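Local coordinates for protein 6-phosphogluconate dehydratase (Shewanella oneidensis, PDB 2GP4) that catalyses the dehydration of 6-phosphogluconate to 2-keto-3-deoxy-6-phosphogluconate, a step of the Entner-Doudoroff pathway that probably needs the iron-sulfur cluster missing from this apo form, at residues A[133-138]-A[175-180]; A[148-153]-A[181-186]; A[168-173]-A[193-198]; A[330-335]-A[623-628]. All blocks are in the same frame, centred on the assembly; numbering follows the deposited sequence.

Contact 1: A[133-138]-A[175-180]; sequences DGVTQG and DKIVPG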
loop_
_atom_site.group_PDB
_atom_site.type_symbol
_atom_site.label_atom_id
_atom_site.label_comp_id
_atom_site.label_asym_id
_atom_site.label_seq_id
_atom_site.Cartn_x
_atom_site.Cartn_y
_atom_site.Cartn_z
ATOM N N ASP A 133 10.747 15.096 5.485
ATOM C CA ASP A 133 11.594 13.938 5.763
ATOM C C ASP A 133 11.530 12.818 4.711
ATOM O O ASP A 133 10.456 12.486 4.206
ATOM C CB ASP A 133 11.227 13.400 7.146
ATOM C CG ASP A 133 12.022 12.186 7.526
ATOM O OD1 ASP A 133 13.243 12.156 7.244
ATOM O OD2 ASP A 133 11.421 11.260 8.108
ATOM N N GLY A 134 12.686 12.224 4.415
ATOM C CA GLY A 134 12.814 11.221 3.352
ATOM C C GLY A 134 12.491 9.792 3.754
ATOM O O GLY A 134 11.460 9.543 4.385
ATOM N N VAL A 135 13.360 8.850 3.381
ATOM C CA VAL A 135 13.148 7.429 3.711
ATOM C C VAL A 135 14.075 6.934 4.831
ATOM O O VAL A 135 15.031 7.620 5.202
ATOM C CB VAL A 135 13.258 6.493 2.459
ATOM C CG1 VAL A 135 12.498 7.072 1.277
ATOM C CG2 VAL A 135 14.708 6.225 2.080
ATOM N N THR A 136 13.780 5.748 5.366
ATOM C CA THR A 136 14.639 5.101 6.372
ATOM C C THR A 136 14.576 3.574 6.323
ATOM O O THR A 136 13.690 2.959 6.919
ATOM C CB THR A 136 14.336 5.587 7.813
ATOM O OG1 THR A 136 14.909 4.675 8.758
ATOM C CG2 THR A 136 12.841 5.680 8.053
ATOM N N GLN A 137 15.529 2.970 5.614
ATOM C CA GLN A 137 15.594 1.513 5.482
ATOM C C GLN A 137 17.029 1.006 5.635
ATOM O O GLN A 137 17.623 0.490 4.681
ATOM C CB GLN A 137 15.009 1.036 4.138
ATOM C CG GLN A 137 14.247 2.080 3.309
ATOM C CD GLN A 137 15.120 2.788 2.276
ATOM O OE1 GLN A 137 14.730 2.926 1.117
ATOM N NE2 GLN A 137 16.299 3.241 2.692
ATOM N N GLY A 138 17.586 1.154 6.834
ATOM C CA GLY A 138 18.920 0.621 7.126
ATOM C C GLY A 138 18.856 -0.868 7.436
ATOM O O GLY A 138 18.281 -1.647 6.669
ATOM N N ASP A 175 5.879 4.535 -1.426
ATOM C CA ASP A 175 5.887 3.581 -0.293
ATOM C C ASP A 175 5.828 4.201 1.107
ATOM O O ASP A 175 4.779 4.180 1.746
ATOM C CB ASP A 175 7.049 2.571 -0.405
ATOM C CG ASP A 175 7.060 1.545 0.739
ATOM O OD1 ASP A 175 5.980 1.019 1.105
ATOM O OD2 ASP A 175 8.161 1.265 1.273
ATOM N N LYS A 176 6.956 4.710 1.590
ATOM C CA LYS A 176 7.008 5.364 2.898
ATOM C C LYS A 176 6.597 6.832 2.767
ATOM O O LYS A 176 5.837 7.366 3.601
ATOM C CB LYS A 176 8.389 5.210 3.560
ATOM C CG LYS A 176 9.587 5.297 2.610
ATOM C CD LYS A 176 10.087 3.919 2.172
ATOM C CE LYS A 176 10.826 4.022 0.830
ATOM N NZ LYS A 176 11.918 3.020 0.652
ATOM N N ILE A 177 7.089 7.469 1.708
ATOM C CA ILE A 177 6.658 8.808 1.353
ATOM C C ILE A 177 5.473 8.662 0.401
ATOM O O ILE A 177 5.383 7.678 -0.333
ATOM C CB ILE A 177 7.805 9.627 0.720
ATOM C CG1 ILE A 177 9.096 9.423 1.518
ATOM C CG2 ILE A 177 7.450 11.104 0.677
ATOM C CD1 ILE A 177 10.323 10.054 0.903
ATOM N N VAL A 178 4.577 9.642 0.422
ATOM C CA VAL A 178 3.266 9.609 -0.252
ATOM C C VAL A 178 2.172 9.341 0.785
ATOM O O VAL A 178 1.352 10.220 1.010
ATOM C CB VAL A 178 3.155 8.671 -1.499
ATOM C CG1 VAL A 178 1.699 8.459 -1.875
ATOM C CG2 VAL A 178 3.900 9.243 -2.687
ATOM N N PRO A 179 2.164 8.151 1.435
ATOM C CA PRO A 179 1.131 7.947 2.448
ATOM C C PRO A 179 1.246 8.942 3.594
ATOM O O PRO A 179 0.224 9.449 4.062
ATOM C CB PRO A 179 1.404 6.524 2.945
ATOM C CG PRO A 179 2.134 5.868 1.826
ATOM C CD PRO A 179 3.012 6.949 1.307
ATOM N N GLY A 180 2.476 9.217 4.022
ATOM C CA GLY A 180 2.756 10.228 5.033
ATOM C C GLY A 180 2.311 11.610 4.605
ATOM O O GLY A 180 1.658 12.323 5.368
#

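Contact 2: A[148-153]-A[181-186]; sequences SREVIA and LLIGAL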
loop_
_atom_site.group_PDB
_atom_site.type_symbol
_atom_site.label_atom_id
_atom_site.label_comp_id
_atom_site.label_asym_id
_atom_site.label_seq_id
_atom_site.Cartn_x
_atom_site.Cartn_y
_atom_site.Cartn_z
ATOM N N SER A 148 8.513 6.610 10.250
ATOM C CA SER A 148 8.814 7.787 9.427
ATOM C C SER A 148 7.603 8.321 8.654
ATOM O O SER A 148 7.565 9.499 8.305
ATOM C CB SER A 148 9.962 7.504 8.458
ATOM O OG SER A 148 9.585 6.542 7.492
ATOM N N ARG A 149 6.631 7.454 8.382
ATOM C CA ARG A 149 5.363 7.891 7.798
ATOM C C ARG A 149 4.670 8.884 8.726
ATOM O O ARG A 149 4.188 9.921 8.277
ATOM C CB ARG A 149 4.434 6.705 7.515
ATOM C CG ARG A 149 3.072 7.116 6.966
ATOM C CD ARG A 149 2.086 5.969 7.018
ATOM N NE ARG A 149 1.557 5.754 8.365
ATOM C CZ ARG A 149 0.759 4.747 8.715
ATOM N NH1 ARG A 149 0.389 3.826 7.827
ATOM N NH2 ARG A 149 0.338 4.656 9.970
ATOM N N GLU A 150 4.637 8.561 10.018
ATOM C CA GLU A 150 4.020 9.430 11.012
ATOM C C GLU A 150 4.780 10.754 11.114
ATOM O O GLU A 150 4.165 11.831 11.235
ATOM C CB GLU A 150 3.935 8.733 12.376
ATOM C CG GLU A 150 3.195 7.379 12.352
ATOM C CD GLU A 150 1.725 7.532 12.005
ATOM O OE1 GLU A 150 0.930 7.832 12.920
ATOM O OE2 GLU A 150 1.364 7.369 10.818
ATOM N N VAL A 151 6.110 10.670 11.032
ATOM C CA VAL A 151 6.964 11.853 11.081
ATOM C C VAL A 151 6.710 12.751 9.869
ATOM O O VAL A 151 6.559 13.961 10.030
ATOM C CB VAL A 151 8.462 11.487 11.221
ATOM C CG1 VAL A 151 9.334 12.747 11.217
ATOM C CG2 VAL A 151 8.698 10.686 12.490
ATOM N N ILE A 152 6.644 12.153 8.675
ATOM C CA ILE A 152 6.330 12.870 7.414
ATOM C C ILE A 152 4.958 13.564 7.475
ATOM O O ILE A 152 4.826 14.721 7.068
ATOM C CB ILE A 152 6.411 11.916 6.169
ATOM C CG1 ILE A 152 7.867 11.529 5.882
ATOM C CG2 ILE A 152 5.772 12.546 4.914
ATOM C CD1 ILE A 152 8.025 10.220 5.119
ATOM N N ALA A 153 3.954 12.848 7.984
ATOM C CA ALA A 153 2.618 13.398 8.220
ATOM C C ALA A 153 2.638 14.650 9.106
ATOM O O ALA A 153 1.986 15.650 8.802
ATOM C CB ALA A 153 1.703 12.330 8.829
ATOM N N LEU A 181 2.656 11.988 3.379
ATOM C CA LEU A 181 2.216 13.262 2.807
ATOM C C LEU A 181 0.695 13.308 2.735
ATOM O O LEU A 181 0.086 14.296 3.150
ATOM C CB LEU A 181 2.813 13.474 1.418
ATOM C CG LEU A 181 4.319 13.716 1.319
ATOM C CD1 LEU A 181 4.831 13.295 -0.060
ATOM C CD2 LEU A 181 4.672 15.179 1.617
ATOM N N LEU A 182 0.094 12.223 2.241
ATOM C CA LEU A 182 -1.357 12.125 2.100
ATOM C C LEU A 182 -2.051 12.336 3.441
ATOM O O LEU A 182 -2.945 13.170 3.544
ATOM C CB LEU A 182 -1.773 10.771 1.505
ATOM C CG LEU A 182 -2.879 10.734 0.429
ATOM C CD1 LEU A 182 -3.434 9.324 0.246
ATOM C CD2 LEU A 182 -4.013 11.717 0.673
ATOM N N ILE A 183 -1.633 11.579 4.455
ATOM C CA ILE A 183 -2.178 11.701 5.810
ATOM C C ILE A 183 -2.105 13.148 6.298
ATOM O O ILE A 183 -3.112 13.706 6.743
ATOM C CB ILE A 183 -1.450 10.768 6.814
ATOM C CG1 ILE A 183 -1.728 9.300 6.476
ATOM C CG2 ILE A 183 -1.893 11.066 8.250
ATOM C CD1 ILE A 183 -0.778 8.306 7.123
ATOM N N GLY A 184 -0.917 13.750 6.201
ATOM C CA GLY A 184 -0.713 15.134 6.619
ATOM C C GLY A 184 -1.576 16.098 5.830
ATOM O O GLY A 184 -2.145 17.034 6.390
ATOM N N ALA A 185 -1.673 15.862 4.523
ATOM C CA ALA A 185 -2.472 16.697 3.634
ATOM C C ALA A 185 -3.953 16.689 4.019
ATOM O O ALA A 185 -4.606 17.732 3.990
ATOM C CB ALA A 185 -2.302 16.257 2.201
ATOM N N LEU A 186 -4.479 15.522 4.391
ATOM C CA LEU A 186 -5.892 15.424 4.767
ATOM C C LEU A 186 -6.262 16.207 6.037
ATOM O O LEU A 186 -7.442 16.482 6.272
ATOM C CB LEU A 186 -6.345 13.963 4.841
ATOM C CG LEU A 186 -6.302 13.218 3.499
ATOM C CD1 LEU A 186 -6.283 11.707 3.719
ATOM C CD2 LEU A 186 -7.443 13.641 2.559
#

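Contact 3: A[168-173]-A[193-198]; sequences ALLLGI and MLFVPA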
loop_
_atom_site.group_PDB
_atom_site.type_symbol
_atom_site.label_atom_id
_atom_site.label_comp_id
_atom_site.label_asym_id
_atom_site.label_seq_id
_atom_site.Cartn_x
_atom_site.Cartn_y
_atom_site.Cartn_z
ATOM N N ALA A 168 -1.975 23.530 -2.681
ATOM C CA ALA A 168 -0.619 23.042 -2.474
ATOM C C ALA A 168 -0.171 22.012 -3.511
ATOM O O ALA A 168 -0.984 21.440 -4.241
ATOM C CB ALA A 168 -0.466 22.486 -1.056
ATOM N N LEU A 169 1.143 21.811 -3.570
ATOM C CA LEU A 169 1.755 20.792 -4.412
ATOM C C LEU A 169 2.650 19.889 -3.567
ATOM O O LEU A 169 3.401 20.361 -2.713
ATOM C CB LEU A 169 2.546 21.438 -5.550
ATOM C CG LEU A 169 1.740 22.216 -6.596
ATOM C CD1 LEU A 169 2.664 23.005 -7.520
ATOM C CD2 LEU A 169 0.846 21.295 -7.406
ATOM N N LEU A 170 2.559 18.585 -3.804
ATOM C CA LEU A 170 3.294 17.609 -3.012
ATOM C C LEU A 170 4.284 16.830 -3.879
ATOM O O LEU A 170 3.894 16.202 -4.864
ATOM C CB LEU A 170 2.321 16.665 -2.289
ATOM C CG LEU A 170 1.158 17.298 -1.507
ATOM C CD1 LEU A 170 0.226 16.246 -0.928
ATOM C CD2 LEU A 170 1.659 18.223 -0.401
ATOM N N LEU A 171 5.563 16.889 -3.508
ATOM C CA LEU A 171 6.637 16.253 -4.271
ATOM C C LEU A 171 7.190 15.036 -3.523
ATOM O O LEU A 171 8.106 15.166 -2.703
ATOM C CB LEU A 171 7.769 17.258 -4.553
ATOM C CG LEU A 171 7.482 18.710 -4.958
ATOM C CD1 LEU A 171 8.791 19.472 -5.140
ATOM C CD2 LEU A 171 6.633 18.819 -6.217
ATOM N N GLY A 172 6.643 13.856 -3.804
ATOM C CA GLY A 172 6.996 12.662 -3.039
ATOM C C GLY A 172 7.261 11.401 -3.839
ATOM O O GLY A 172 6.651 11.171 -4.886
ATOM N N ILE A 173 8.162 10.574 -3.311
ATOM C CA ILE A 173 8.636 9.370 -3.988
ATOM C C ILE A 173 7.567 8.278 -4.021
ATOM O O ILE A 173 6.787 8.214 -4.968
ATOM C CB ILE A 173 9.979 8.848 -3.374
ATOM C CG1 ILE A 173 11.088 9.907 -3.488
ATOM C CG2 ILE A 173 10.424 7.526 -4.034
ATOM C CD1 ILE A 173 11.162 10.887 -2.322
HETATM N N MSE A 193 -5.226 20.063 -3.817
HETATM C CA MSE A 193 -3.828 19.675 -3.922
HETATM C C MSE A 193 -3.619 18.659 -5.026
HETATM O O MSE A 193 -4.529 17.905 -5.372
HETATM C CB MSE A 193 -3.315 19.107 -2.598
HETATM C CG MSE A 193 -3.249 20.115 -1.463
HETATM SE SE MSE A 193 -2.674 19.249 0.159
HETATM C CE MSE A 193 -3.184 20.588 1.465
ATOM N N LEU A 194 -2.409 18.661 -5.578
ATOM C CA LEU A 194 -1.989 17.664 -6.548
ATOM C C LEU A 194 -0.639 17.106 -6.150
ATOM O O LEU A 194 0.239 17.853 -5.705
ATOM C CB LEU A 194 -1.875 18.275 -7.947
ATOM C CG LEU A 194 -3.117 18.344 -8.833
ATOM C CD1 LEU A 194 -4.070 19.454 -8.403
ATOM C CD2 LEU A 194 -2.689 18.543 -10.273
ATOM N N PHE A 195 -0.486 15.794 -6.307
ATOM C CA PHE A 195 0.817 15.158 -6.208
ATOM C C PHE A 195 1.566 15.345 -7.529
ATOM O O PHE A 195 0.983 15.209 -8.609
ATOM C CB PHE A 195 0.672 13.673 -5.870
ATOM C CG PHE A 195 0.424 13.399 -4.407
ATOM C CD1 PHE A 195 -0.857 13.501 -3.870
ATOM C CD2 PHE A 195 1.475 13.029 -3.567
ATOM C CE1 PHE A 195 -1.087 13.241 -2.520
ATOM C CE2 PHE A 195 1.252 12.765 -2.215
ATOM C CZ PHE A 195 -0.030 12.873 -1.692
ATOM N N VAL A 196 2.849 15.683 -7.432
ATOM C CA VAL A 196 3.689 15.925 -8.596
ATOM C C VAL A 196 4.846 14.917 -8.599
ATOM O O VAL A 196 5.835 15.097 -7.886
ATOM C CB VAL A 196 4.223 17.381 -8.626
ATOM C CG1 VAL A 196 4.969 17.657 -9.919
ATOM C CG2 VAL A 196 3.090 18.383 -8.460
ATOM N N PRO A 197 4.716 13.838 -9.391
ATOM C CA PRO A 197 5.716 12.772 -9.382
ATOM C C PRO A 197 6.983 13.134 -10.151
ATOM O O PRO A 197 6.943 13.951 -11.079
ATOM C CB PRO A 197 4.995 11.620 -10.074
ATOM C CG PRO A 197 4.048 12.288 -11.004
ATOM C CD PRO A 197 3.615 13.554 -10.332
ATOM N N ALA A 198 8.097 12.522 -9.759
ATOM C CA ALA A 198 9.378 12.726 -10.430
ATOM C C ALA A 198 9.547 11.762 -11.605
ATOM O O ALA A 198 10.179 12.096 -12.611
ATOM C CB ALA A 198 10.518 12.563 -9.444
#

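Contact 4: A[330-335]-A[623-628]; sequences AARAAG and AIDELY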
loop_
_atom_site.group_PDB
_atom_site.type_symbol
_atom_site.label_atom_id
_atom_site.label_comp_id
_atom_site.label_asym_id
_atom_site.label_seq_id
_atom_site.Cartn_x
_atom_site.Cartn_y
_atom_site.Cartn_z
ATOM N N ALA A 330 -4.587 6.324 5.563
ATOM C CA ALA A 330 -4.971 7.490 4.759
ATOM C C ALA A 330 -6.475 7.711 4.837
ATOM O O ALA A 330 -6.923 8.830 5.069
ATOM C CB ALA A 330 -4.525 7.332 3.314
ATOM N N ALA A 331 -7.241 6.635 4.665
ATOM C CA ALA A 331 -8.701 6.708 4.702
ATOM C C ALA A 331 -9.222 7.181 6.063
ATOM O O ALA A 331 -10.135 8.005 6.125
ATOM C CB ALA A 331 -9.323 5.367 4.321
ATOM N N ARG A 332 -8.631 6.659 7.138
ATOM C CA ARG A 332 -9.030 7.019 8.499
ATOM C C ARG A 332 -8.883 8.508 8.757
ATOM O O ARG A 332 -9.741 9.110 9.396
ATOM C CB ARG A 332 -8.254 6.222 9.553
ATOM C CG ARG A 332 -8.878 6.286 10.957
ATOM C CD ARG A 332 -10.299 5.723 10.950
ATOM N NE ARG A 332 -11.112 6.181 12.074
ATOM C CZ ARG A 332 -11.822 7.309 12.080
ATOM N NH1 ARG A 332 -11.808 8.118 11.027
ATOM N NH2 ARG A 332 -12.548 7.631 13.146
ATOM N N ALA A 333 -7.801 9.090 8.242
ATOM C CA ALA A 333 -7.564 10.527 8.344
ATOM C C ALA A 333 -8.718 11.304 7.720
ATOM O O ALA A 333 -9.056 12.393 8.177
ATOM C CB ALA A 333 -6.235 10.905 7.685
ATOM N N ALA A 334 -9.326 10.723 6.688
ATOM C CA ALA A 334 -10.418 11.361 5.951
ATOM C C ALA A 334 -11.796 10.931 6.439
ATOM O O ALA A 334 -12.798 11.144 5.745
ATOM C CB ALA A 334 -10.269 11.086 4.459
ATOM N N GLY A 335 -11.844 10.324 7.626
ATOM C CA GLY A 335 -13.105 9.893 8.230
ATOM C C GLY A 335 -13.682 8.608 7.659
ATOM O O GLY A 335 -14.845 8.272 7.916
ATOM N N ALA A 623 -7.588 11.260 13.958
ATOM C CA ALA A 623 -8.349 11.875 12.880
ATOM C C ALA A 623 -9.169 13.027 13.448
ATOM O O ALA A 623 -9.494 13.030 14.639
ATOM C CB ALA A 623 -9.258 10.847 12.236
ATOM N N ILE A 624 -9.496 13.997 12.593
ATOM C CA ILE A 624 -10.353 15.127 12.959
ATOM C C ILE A 624 -11.578 14.673 13.756
ATOM O O ILE A 624 -11.837 15.182 14.849
ATOM C CB ILE A 624 -10.863 15.894 11.701
ATOM C CG1 ILE A 624 -9.701 16.377 10.819
ATOM C CG2 ILE A 624 -11.802 17.036 12.101
ATOM C CD1 ILE A 624 -9.223 17.770 11.094
ATOM N N ASP A 625 -12.306 13.703 13.197
ATOM C CA ASP A 625 -13.607 13.258 13.715
ATOM C C ASP A 625 -13.565 12.611 15.100
ATOM O O ASP A 625 -14.577 12.581 15.803
ATOM C CB ASP A 625 -14.286 12.314 12.715
ATOM C CG ASP A 625 -13.537 11.005 12.534
ATOM O OD1 ASP A 625 -13.594 10.149 13.444
ATOM O OD2 ASP A 625 -12.910 10.826 11.467
ATOM N N GLU A 626 -12.405 12.076 15.475
ATOM C CA GLU A 626 -12.231 11.455 16.782
ATOM C C GLU A 626 -12.080 12.504 17.877
ATOM O O GLU A 626 -12.059 12.189 19.063
ATOM C CB GLU A 626 -11.015 10.525 16.774
ATOM C CG GLU A 626 -11.182 9.291 15.902
ATOM C CD GLU A 626 -9.939 8.423 15.878
ATOM O OE1 GLU A 626 -8.933 8.807 16.510
ATOM O OE2 GLU A 626 -9.968 7.357 15.226
ATOM N N LEU A 627 -11.974 13.771 17.462
ATOM C CA LEU A 627 -11.863 14.889 18.393
ATOM C C LEU A 627 -12.887 15.985 18.091
ATOM O O LEU A 627 -13.016 16.947 18.853
ATOM C CB LEU A 627 -10.434 15.449 18.395
ATOM C CG LEU A 627 -9.326 14.491 18.865
ATOM C CD1 LEU A 627 -7.958 14.989 18.449
ATOM C CD2 LEU A 627 -9.381 14.247 20.375
ATOM N N TYR A 628 -13.618 15.818 16.989
ATOM C CA TYR A 628 -14.635 16.774 16.566
ATOM C C TYR A 628 -15.884 16.682 17.444
ATOM O O TYR A 628 -16.417 15.598 17.692
ATOM C CB TYR A 628 -15.001 16.553 15.095
ATOM C CG TYR A 628 -15.799 17.685 14.475
ATOM C CD1 TYR A 628 -15.173 18.869 14.083
ATOM C CD2 TYR A 628 -17.176 17.570 14.274
ATOM C CE1 TYR A 628 -15.895 19.910 13.518
ATOM C CE2 TYR A 628 -17.906 18.602 13.707
ATOM C CZ TYR A 628 -17.258 19.769 13.330
ATOM O OH TYR A 628 -17.967 20.803 12.770
ATOM O OXT TYR A 628 -16.385 17.696 17.929
HETATM O O HOH W 1 -7.800 13.799 10.100
HETATM O O HOH W 2 -11.145 12.736 10.079
#

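Contact 1: A[133-138]-A[175-180]
Lys176 makes the one hydrogen bond between 133-138 and 175-180: its NZ donates to Gln137 OE1 at 2.9 Å. The amine reaches the amide oxygen off to one side, with a C=O...N angle of 118°, and sits somewhat above the carbonyl plane; the two side chains cross at about a right angle. The remaining contacts are apolar. The lysine chain is bent at chi2 (-97°), which lays its methylenes against Val135, with CE 3.5 Å from Val135 CG1 and CG 3.7 Å from the same methyl. Val135 CG1 also meets Ile177 CD1 at 3.7 Å, and that CD1 rests on the backbone at 3.6 Å from Gly134 C. Beyond the pair, Ile177 packs on Ile152 of helix 145-160. Without the long chain, as with an alanine here, Gln137 OE1 would probably lose this donor and the Val135 methyl its aliphatic cover. Segment 133-138 is loop throughout, and 175-178 leads into helix 179-186, with Val178 at its N-cap. Asp175 and Lys176 fit the Asp-Lys pair that, in related dihydroxy-acid dehydratases, lies at the metal site beside the iron-sulfur cluster, which would make these probable active-site loops.

Contact 2: A[148-153]-A[181-186]
Ala153 and Gly184 mark the crossing of a close-packed helix pair, 145-160 with 179-186, whose local axes approach to 7.9 Å at a signed angle of -37°, both running in broadly the same N-to-C direction. The small residues permit this approach: Gly184 CA lies 3.5 Å from Ala153 O in a CA-H...O contact, and a side chain on Gly184 would be directed into that carbonyl. Next to it Ala153 CB touches Ile183 CG2 at 3.9 Å. On another side of the crossing Ile152 CG2, set anti to its own backbone N, presses on the start of the partner helix, 3.5 Å from Leu181 N and within packing distance of the leucine side chain. Helix 179-186 is the connecting helix of the beta-alpha-beta unit formed with strands 167-171 and 193-195, so helix 145-160 packs directly on that connection; Leu181 and Leu182 also touch Phe195. At the Arg149 end the contact is between an apolar methyl and a flat cation. Ile183 CD1 stands over one face of the guanidinium, 3.7 Å from Arg149 NE; the bend at chi3 (78°) turns the guanidinium so that its face meets this methyl. The guanidinium edge is engaged by its neighbour in the helix: Arg149 NE and NH2 both donate to Glu150 OE2, at 2.9 and 3.0 Å, approaching from the same face of the carboxylate. Further bonds fix this buried pair, from Arg149 NH2 to Gly617 O, between Arg149 NH1 and His326 ND1, and from Ser620 N to Glu150 OE1.

Contact 3: A[168-173]-A[193-198]
Leu170 O accepts the shortest bond between the two segments, from Val196 N at 2.8 Å with an N-H...O angle of 171°, and Phe195 CA adds a CA-H...O contact to the same oxygen. These are the neighbouring parallel strands 167-171 and 193-195, joined through helix 179-186 as a beta-alpha-beta unit, with Ala168, Leu169 and Leu170 paired to Met193, Leu194 and Phe195. Leu170 N returns a bond to Leu194 O at 3.1 Å, whereas Leu194 N to Ala168 O is long, at 3.4 Å, and weak. Leu170 and Phe195 share the sheet face that looks to helix 179-186. With CG beside the backbone N (chi1 -49°), Leu170 sets CD1 over the ring as a CH-pi contact, 3.8 Å from the Phe195 centroid and displaced toward CZ. A serine in place of Phe195 would probably deprive the Leu170 methyl of the ring it rests on and leave a gap beside Leu181 and Leu182. On the same face Ala168 CB packs against CG of Met193, here a selenomethionine. The other face carries Leu169 and Leu194, which both reach Val285 of helix 272-287; there Leu169 CD2 meets Val196 CG2 at 3.8 Å.

Contact 4: A[330-335]-A[623-628]
The backbones come together where helix 322-333 ends, with Ala333 CA 4.8 Å from Ala623 CA, and Gly335, at a positive phi of 78°, closes the helix as the C-prime residue of a Schellman motif. Arg332 carries most of the side-chain contact. It grips Asp625 end-on: NH2 donates to Asp625 OD1 at 2.7 Å and NH1 to Asp625 OD2 at 3.0 Å, each oxygen offering its syn lone pair. Guanidinium and carboxylate are nearly coplanar, 6° apart, and the paired bonds keep the two groups in nearly one plane and oppose rotation of either. Asp625 OD2 also lies 3.4 Å from Gly335 CA. This salt-bridge network ties the end of a helix in the N-terminal family region to the last residues of the chain, which also pack on helix 23-51. Glu626 extends it differently. Its OE2 is 3.3 Å from Arg332 NH2 but well out of the guanidinium plane, so the attraction is one of charge without a directed N-H; the same oxygen has a salt bridge to Arg619. One face of the guanidinium is covered by Ala623 CB, and that methyl also lies 3.4 Å from Arg332 O. Two waters donate to Ala333 O at the helix end. The first accepts from Ile624 N at 3.0 Å, and the second donates also to Asp625 OD2, giving this carboxylate oxygen a donor besides Arg332 NH1.

How the contacts relate
Contacts 2 and 3 are buried; contact 2 is a helix crossing without a hydrogen bond between its segments, contact 3 a parallel strand pair held by backbone hydrogen bonds with apolar side chains on both faces. They meet where Ala185 and Leu181 pack on Met193 and Phe195. Contact 1 is nearer the surface, joining loops through methyls and one hydrogen bond from a lysine to a glutamine side chain, yet it shares helix 179-186 with contact 2 and reaches it through Asp133 and Gly134 on Ile152. Contact 4, partly buried, relies instead on ion pairs and waters. It touches contact 2, where Leu182 and Leu186 pack on Ala330, but is about 9 Å from contact 3 at the nearest atoms.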